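Local coordinates for Beta/gamma crystallin 'Greek key' domain-containing protein (Methanosaeta thermophila PT, PDB 5HT7) that binds transition-metal ions, here iron(II), as a trimeric beta/gamma-crystallin of a thermophilic methane-producing archaeon, at residues Gly12-His16 with Asp27-Asn31; Thr33-Met37 with Tyr65-Ala69. One frame throughout, in Å; residues are numbered along the deposited sequence.

Interaction 1 of 2, residues Gly12-His16 with Asp27-Asn31; sequences GVHKH and DIAFN. With FE2 (Fe (II) ion), chain D.
Lys15 meets Asp27 in a salt bridge, its NZ 2.8 Å from OD2, on the lone pair directed away from OD1. Three nearly extended torsions carry the lysine chain from strand 14-16 to the loop, and a bend at the last (chi4 60°) turns the amine onto the carboxylate. Asp21 is a second carboxylate partner of this amine. OD1 of Asp27 accepts the amide of Ala29 from above the carboxylate plane, an Asx turn within the type I turn Asp27-Phe30, and also bonds Gly12 N of the second subunit.

Contacts round the Phe30 ring come next. Lys15 CB lies over one face, 3.9 Å from the centroid, a CH-pi contact. Val13 O lies near the ring plane at CE1 (3.5 Å), and Val13 CG2 packs 4.1 Å from Phe30 CD1. A serine in place of Lys15 would probably leave Asp27 without this cation and strip the chain beyond CB from beside the Phe30 ring.

Metal binding occupies the other side of the strand: His14 and His16 each reach iron(II) through NE2, at 2.2 and 2.3 Å. The same two histidines of both other subunits complete the site. Lys15 pairs through its backbone with Leu4 of strand 3-5, which also touches Phe30.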
ATOM      1  N   GLY A  12      11.986   1.911  -1.526  1.00 21.28           N
ATOM      2  CA  GLY A  12      12.245   0.754  -0.688  1.00 23.83           C
ATOM      3  C   GLY A  12      10.959   0.111  -0.196  1.00 24.60           C
ATOM      4  O   GLY A  12       9.864   0.578  -0.521  1.00 21.72           O
ATOM      5  N   VAL A  13      11.080  -0.974   0.571  1.00 23.87           N
ATOM      6  CA  VAL A  13       9.894  -1.631   1.116  1.00 21.30           C
ATOM      7  C   VAL A  13       9.091  -0.626   1.955  1.00 23.46           C
ATOM      8  O   VAL A  13       9.654   0.278   2.561  1.00 21.11           O
ATOM      9  CB  VAL A  13      10.244  -2.872   1.980  1.00 25.14           C
ATOM     10  CG1 VAL A  13      10.821  -3.987   1.104  1.00 28.37           C
ATOM     11  CG2 VAL A  13      11.215  -2.508   3.089  1.00 26.70           C
ATOM     12  N   HIS A  14       7.770  -0.763   1.941  1.00 22.11           N
ATOM     13  CA  HIS A  14       6.935   0.206   2.632  1.00 18.31           C
ATOM     14  C   HIS A  14       5.962  -0.505   3.555  1.00 20.28           C
ATOM     15  O   HIS A  14       5.747  -1.715   3.440  1.00 21.17           O
ATOM     16  CB  HIS A  14       6.196   1.091   1.624  1.00 21.16           C
ATOM     17  CG  HIS A  14       5.122   0.383   0.866  1.00 18.82           C
ATOM     18  ND1 HIS A  14       5.360  -0.281  -0.317  1.00 18.58           N
ATOM     19  CD2 HIS A  14       3.795   0.256   1.111  1.00 18.50           C
ATOM     20  CE1 HIS A  14       4.228  -0.799  -0.766  1.00 22.79           C
ATOM     21  NE2 HIS A  14       3.268  -0.495   0.091  1.00 19.77           N
ATOM     22  N   LYS A  15       5.385   0.264   4.473  1.00 19.01           N
ATOM     23  CA  LYS A  15       4.505  -0.250   5.503  1.00 20.90           C
ATOM     24  C   LYS A  15       3.359   0.731   5.731  1.00 18.93           C
ATOM     25  O   LYS A  15       3.599   1.896   6.012  1.00 17.17           O
ATOM     26  CB  LYS A  15       5.290  -0.468   6.804  1.00 18.49           C
ATOM     27  CG  LYS A  15       4.475  -1.008   7.972  1.00 19.67           C
ATOM     28  CD  LYS A  15       5.396  -1.290   9.163  1.00 23.77           C
ATOM     29  CE  LYS A  15       4.576  -1.453  10.438  1.00 25.60           C
ATOM     30  NZ  LYS A  15       3.618  -2.571  10.360  1.00 22.63           N
ATOM     31  N   HIS A  16       2.127   0.247   5.615  1.00 19.35           N
ATOM     32  CA  HIS A  16       0.939   1.057   5.861  1.00 18.84           C
ATOM     33  C   HIS A  16       0.544   1.032   7.313  1.00 20.82           C
ATOM     34  O   HIS A  16       0.456  -0.048   7.921  1.00 20.38           O
ATOM     35  CB  HIS A  16      -0.240   0.544   5.039  1.00 18.07           C
ATOM     36  CG  HIS A  16      -0.004   0.624   3.566  1.00 17.83           C
ATOM     37  ND1 HIS A  16      -0.237   1.769   2.844  1.00 19.96           N
ATOM     38  CD2 HIS A  16       0.477  -0.288   2.690  1.00 19.79           C
ATOM     39  CE1 HIS A  16       0.067   1.557   1.575  1.00 21.11           C
ATOM     40  NE2 HIS A  16       0.505   0.316   1.456  1.00 16.32           N
ATOM     41  N   ASP A  27       7.049  -6.196  13.067  1.00 28.16           N
ATOM     42  CA  ASP A  27       6.704  -6.536  11.688  1.00 29.66           C
ATOM     43  C   ASP A  27       7.923  -7.078  10.953  1.00 30.56           C
ATOM     44  O   ASP A  27       8.747  -6.309  10.477  1.00 30.99           O
ATOM     45  CB  ASP A  27       6.149  -5.315  10.942  1.00 27.76           C
ATOM     46  CG  ASP A  27       5.431  -5.696   9.644  1.00 27.21           C
ATOM     47  OD1 ASP A  27       5.632  -6.830   9.162  1.00 24.62           O
ATOM     48  OD2 ASP A  27       4.660  -4.864   9.120  1.00 24.17           O
ATOM     49  N   ILE A  28       8.016  -8.398  10.837  1.00 34.79           N
ATOM     50  CA  ILE A  28       9.171  -9.036  10.208  1.00 39.00           C
ATOM     51  C   ILE A  28       9.309  -8.694   8.731  1.00 39.79           C
ATOM     52  O   ILE A  28      10.409  -8.758   8.174  1.00 42.21           O
ATOM     53  CB  ILE A  28       9.115 -10.569  10.346  1.00 43.94           C
ATOM     54  CG1 ILE A  28       7.826 -11.116   9.735  1.00 43.58           C
ATOM     55  CG2 ILE A  28       9.246 -10.979  11.802  1.00 44.66           C
ATOM     56  CD1 ILE A  28       7.802 -12.632   9.628  1.00 51.89           C
ATOM     57  N   ALA A  29       8.203  -8.324   8.096  1.00 38.23           N
ATOM     58  CA  ALA A  29       8.220  -7.977   6.677  1.00 34.97           C
ATOM     59  C   ALA A  29       8.762  -6.571   6.458  1.00 34.63           C
ATOM     60  O   ALA A  29       9.008  -6.157   5.327  1.00 35.69           O
ATOM     61  CB  ALA A  29       6.828  -8.098   6.084  1.00 36.20           C
ATOM     62  N   PHE A  30       8.938  -5.835   7.548  1.00 33.26           N
ATOM     63  CA  PHE A  30       9.499  -4.493   7.474  1.00 32.04           C
ATOM     64  C   PHE A  30      10.803  -4.473   8.273  1.00 37.85           C
ATOM     65  O   PHE A  30      10.929  -3.757   9.261  1.00 33.01           O
ATOM     66  CB  PHE A  30       8.505  -3.456   8.005  1.00 29.66           C
ATOM     67  CG  PHE A  30       8.844  -2.036   7.629  1.00 29.70           C
ATOM     68  CD1 PHE A  30       8.869  -1.648   6.302  1.00 24.89           C
ATOM     69  CD2 PHE A  30       9.117  -1.089   8.607  1.00 26.82           C
ATOM     70  CE1 PHE A  30       9.175  -0.350   5.941  1.00 25.90           C
ATOM     71  CE2 PHE A  30       9.428   0.217   8.258  1.00 32.51           C
ATOM     72  CZ  PHE A  30       9.453   0.589   6.911  1.00 29.97           C
ATOM     73  N   ASN A  31      11.756  -5.292   7.839  1.00 41.68           N
ATOM     74  CA  ASN A  31      13.031  -5.424   8.531  1.00 41.10           C
ATOM     75  C   ASN A  31      13.970  -4.278   8.158  1.00 42.78           C
ATOM     76  O   ASN A  31      14.986  -4.490   7.489  1.00 39.97           O
ATOM     77  CB  ASN A  31      13.689  -6.763   8.195  1.00 47.90           C
ATOM     78  CG  ASN A  31      14.868  -7.085   9.106  1.00 50.07           C
ATOM     79  OD1 ASN A  31      15.361  -6.227   9.838  1.00 49.07           O
ATOM     80  ND2 ASN A  31      15.345  -8.324   9.036  1.00 54.09           N
TER
HETATM   81 FE   FE2 D 101       1.111  -0.936  -0.338  1.00 21.91          FE

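Interaction 2 of 2, residues Thr33-Met37 with Tyr65-Ala69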
ATOM      1  N   THR A  33      14.883   0.184   9.439  1.00 34.36           N
ATOM      2  CA  THR A  33      14.515   1.440  10.056  1.00 38.37           C
ATOM      3  C   THR A  33      13.918   2.310   8.973  1.00 32.44           C
ATOM      4  O   THR A  33      14.430   2.361   7.854  1.00 35.80           O
ATOM      5  CB  THR A  33      15.720   2.132  10.698  1.00 42.33           C
ATOM      6  OG1 THR A  33      16.709   2.375   9.688  1.00 43.21           O
ATOM      7  CG2 THR A  33      16.309   1.246  11.767  1.00 38.53           C
ATOM      8  N   PRO A  34      12.803   2.971   9.277  1.00 26.73           N
ATOM      9  CA  PRO A  34      12.202   3.812   8.236  1.00 28.03           C
ATOM     10  C   PRO A  34      13.028   5.072   7.978  1.00 28.73           C
ATOM     11  O   PRO A  34      13.579   5.642   8.920  1.00 27.87           O
ATOM     12  CB  PRO A  34      10.819   4.148   8.820  1.00 28.01           C
ATOM     13  CG  PRO A  34      11.006   4.057  10.285  1.00 29.27           C
ATOM     14  CD  PRO A  34      11.999   2.946  10.509  1.00 28.65           C
ATOM     15  N   ARG A  35      13.130   5.491   6.717  1.00 24.66           N
ATOM     16  CA  ARG A  35      13.884   6.687   6.378  1.00 21.72           C
ATOM     17  C   ARG A  35      13.060   7.765   5.703  1.00 25.61           C
ATOM     18  O   ARG A  35      13.534   8.884   5.528  1.00 28.34           O
ATOM     19  CB  ARG A  35      15.079   6.316   5.498  1.00 27.27           C
ATOM     20  CG  ARG A  35      16.086   5.511   6.285  1.00 26.85           C
ATOM     21  CD  ARG A  35      17.382   5.253   5.532  1.00 27.45           C
ATOM     22  NE  ARG A  35      18.370   4.685   6.455  1.00 29.04           N
ATOM     23  CZ  ARG A  35      19.571   4.255   6.084  1.00 31.81           C
ATOM     24  NH1 ARG A  35      19.929   4.322   4.806  1.00 25.76           N
ATOM     25  NH2 ARG A  35      20.407   3.761   6.992  1.00 29.19           N
ATOM     26  N   SER A  36      11.829   7.439   5.312  1.00 23.43           N
ATOM     27  CA  SER A  36      10.901   8.470   4.882  1.00 21.62           C
ATOM     28  C   SER A  36       9.474   8.056   5.201  1.00 20.20           C
ATOM     29  O   SER A  36       9.220   6.924   5.617  1.00 19.09           O
ATOM     30  CB  SER A  36      11.050   8.787   3.384  1.00 24.60           C
ATOM     31  OG  SER A  36      10.823   7.650   2.570  1.00 24.31           O
ATOM     32  N   MET A  37       8.552   8.993   5.026  1.00 20.50           N
ATOM     33  CA  MET A  37       7.184   8.782   5.462  1.00 20.43           C
ATOM     34  C   MET A  37       6.227   9.669   4.691  1.00 22.63           C
ATOM     35  O   MET A  37       6.566  10.807   4.327  1.00 23.08           O
ATOM     36  CB  MET A  37       7.073   9.052   6.971  1.00 22.62           C
ATOM     37  CG  MET A  37       5.639   9.066   7.514  1.00 24.93           C
ATOM     38  SD  MET A  37       5.632   9.242   9.315  1.00 25.55           S
ATOM     39  CE  MET A  37       6.268  10.901   9.509  1.00 27.94           C
ATOM     40  N   TYR A  65       7.467  13.388   3.643  1.00 28.74           N
ATOM     41  CA  TYR A  65       8.688  13.600   4.431  1.00 27.98           C
ATOM     42  C   TYR A  65       9.828  12.702   3.955  1.00 28.23           C
ATOM     43  O   TYR A  65      10.005  11.595   4.455  1.00 27.16           O
ATOM     44  CB  TYR A  65       8.395  13.365   5.918  1.00 27.79           C
ATOM     45  CG  TYR A  65       7.237  14.201   6.408  1.00 32.35           C
ATOM     46  CD1 TYR A  65       7.429  15.515   6.819  1.00 32.61           C
ATOM     47  CD2 TYR A  65       5.945  13.692   6.417  1.00 29.74           C
ATOM     48  CE1 TYR A  65       6.364  16.294   7.252  1.00 34.21           C
ATOM     49  CE2 TYR A  65       4.875  14.463   6.851  1.00 34.72           C
ATOM     50  CZ  TYR A  65       5.094  15.765   7.267  1.00 34.60           C
ATOM     51  OH  TYR A  65       4.036  16.538   7.692  1.00 38.79           O
ATOM     52  N   PRO A  66      10.614  13.189   2.982  1.00 32.57           N
ATOM     53  CA  PRO A  66      11.579  12.368   2.234  1.00 29.51           C
ATOM     54  C   PRO A  66      12.781  11.911   3.035  1.00 29.52           C
ATOM     55  O   PRO A  66      13.486  11.010   2.586  1.00 28.79           O
ATOM     56  CB  PRO A  66      12.037  13.303   1.109  1.00 32.20           C
ATOM     57  CG  PRO A  66      10.995  14.361   1.033  1.00 33.96           C
ATOM     58  CD  PRO A  66      10.544  14.555   2.442  1.00 34.56           C
ATOM     59  N   SER A  67      13.026  12.526   4.189  1.00 30.87           N
ATOM     60  CA  SER A  67      14.167  12.140   5.015  1.00 28.49           C
ATOM     61  C   SER A  67      13.903  12.412   6.488  1.00 35.52           C
ATOM     62  O   SER A  67      14.258  13.474   7.000  1.00 38.06           O
ATOM     63  CB  SER A  67      15.427  12.883   4.563  1.00 36.95           C
ATOM     64  OG  SER A  67      16.555  12.460   5.313  1.00 40.69           O
ATOM     65  N   ILE A  68      13.294  11.462   7.186  1.00 33.00           N
ATOM     66  CA  ILE A  68      12.842  11.771   8.538  1.00 33.34           C
ATOM     67  C   ILE A  68      14.019  11.842   9.519  1.00 35.84           C
ATOM     68  O   ILE A  68      13.862  12.313  10.637  1.00 38.51           O
ATOM     69  CB  ILE A  68      11.784  10.763   9.037  1.00 31.68           C
ATOM     70  CG1 ILE A  68      12.298   9.329   8.977  1.00 30.80           C
ATOM     71  CG2 ILE A  68      10.511  10.896   8.211  1.00 27.46           C
ATOM     72  CD1 ILE A  68      11.254   8.309   9.472  1.00 32.32           C
ATOM     73  N   ALA A  69      15.197  11.401   9.089  1.00 36.73           N
ATOM     74  CA  ALA A  69      16.414  11.616   9.869  1.00 41.09           C
ATOM     75  C   ALA A  69      16.664  13.108  10.107  1.00 42.85           C
ATOM     76  O   ALA A  69      17.253  13.485  11.116  1.00 45.45           O
ATOM     77  CB  ALA A  69      17.609  10.986   9.184  1.00 43.82           C
TER
HETATM   78  O   HOH W   1      15.894   9.515   6.872  1.00 33.62           O
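Antiparallel strand pairing passes here into a loop, at the edge of a four-stranded antiparallel sheet of the beta/gamma-crystallin domain: Met37, on strand 36-39, faces Tyr65 at the end of strand 63-65, and the chain beyond Tyr65 folds back over the approach to strand 36-39. Two backbone bonds define the hydrogen-bonded pair, Met37 N to Tyr65 O (3.0 Å) and Tyr65 N to Met37 O (2.8 Å).

Beyond this pair the bonding moves to the loop. Arg35 O accepts Ile68 N at 3.1 Å, with the donor above the carbonyl plane, and also receives a CA-H...O contact from Ser67. A water donates to the same oxygen and accepts from Ala69 N, so one carbonyl gathers the start of the 3-10 segment.

The side chains of Met37 and Tyr65 run alongside each other on one face of the sheet. A bend at the last torsion of Met37 (chi3 67°) puts CE beside the tyrosine ring, 4.2 Å from CD2. Ile68 reaches back with separate branches: CG2 packs on Met37 CB at 4.1 Å, while CD1 rests 4.2 Å from Pro34 CB. Its CG1 lies between the backbone N and the carbonyl carbon (chi1 56°), leading CD1 to the proline as CG2 turns to the methionine.

Ser36 brings CB to 3.2 Å from Tyr65 O. The hydroxyls of both residues are engaged outside the contact, Ser36 OG with Asp7 O and Gln10 N, Tyr65 OH with Gly61 O. Strand 36-39 lies between the outermost strand 63-65 and strand 3-5, where Arg35 and Ser36 together face Phe5 in a classic beta bulge and Met37 touches Leu4.

Overall arrangement
The two contacts come in series along the chain: interaction 1 closes at Asn31, and interaction 2 opens at Thr33. Their centres are about 13 Å apart, with no further touch between their segments. Both reach one four-stranded antiparallel sheet of the beta/gamma-crystallin domain, ordered 14-16, 3-5, 36-39, 63-65. Interaction 1 ties a loop to the outermost strand 14-16, whereas interaction 2 joins strand 36-39 to the opposite outermost strand, with 3-5 lying between 14-16 and 36-39. The two edges have different settings: interaction 1 borders both other subunits and the shared iron(II), while interaction 2 is touched by no other chain of the trimer.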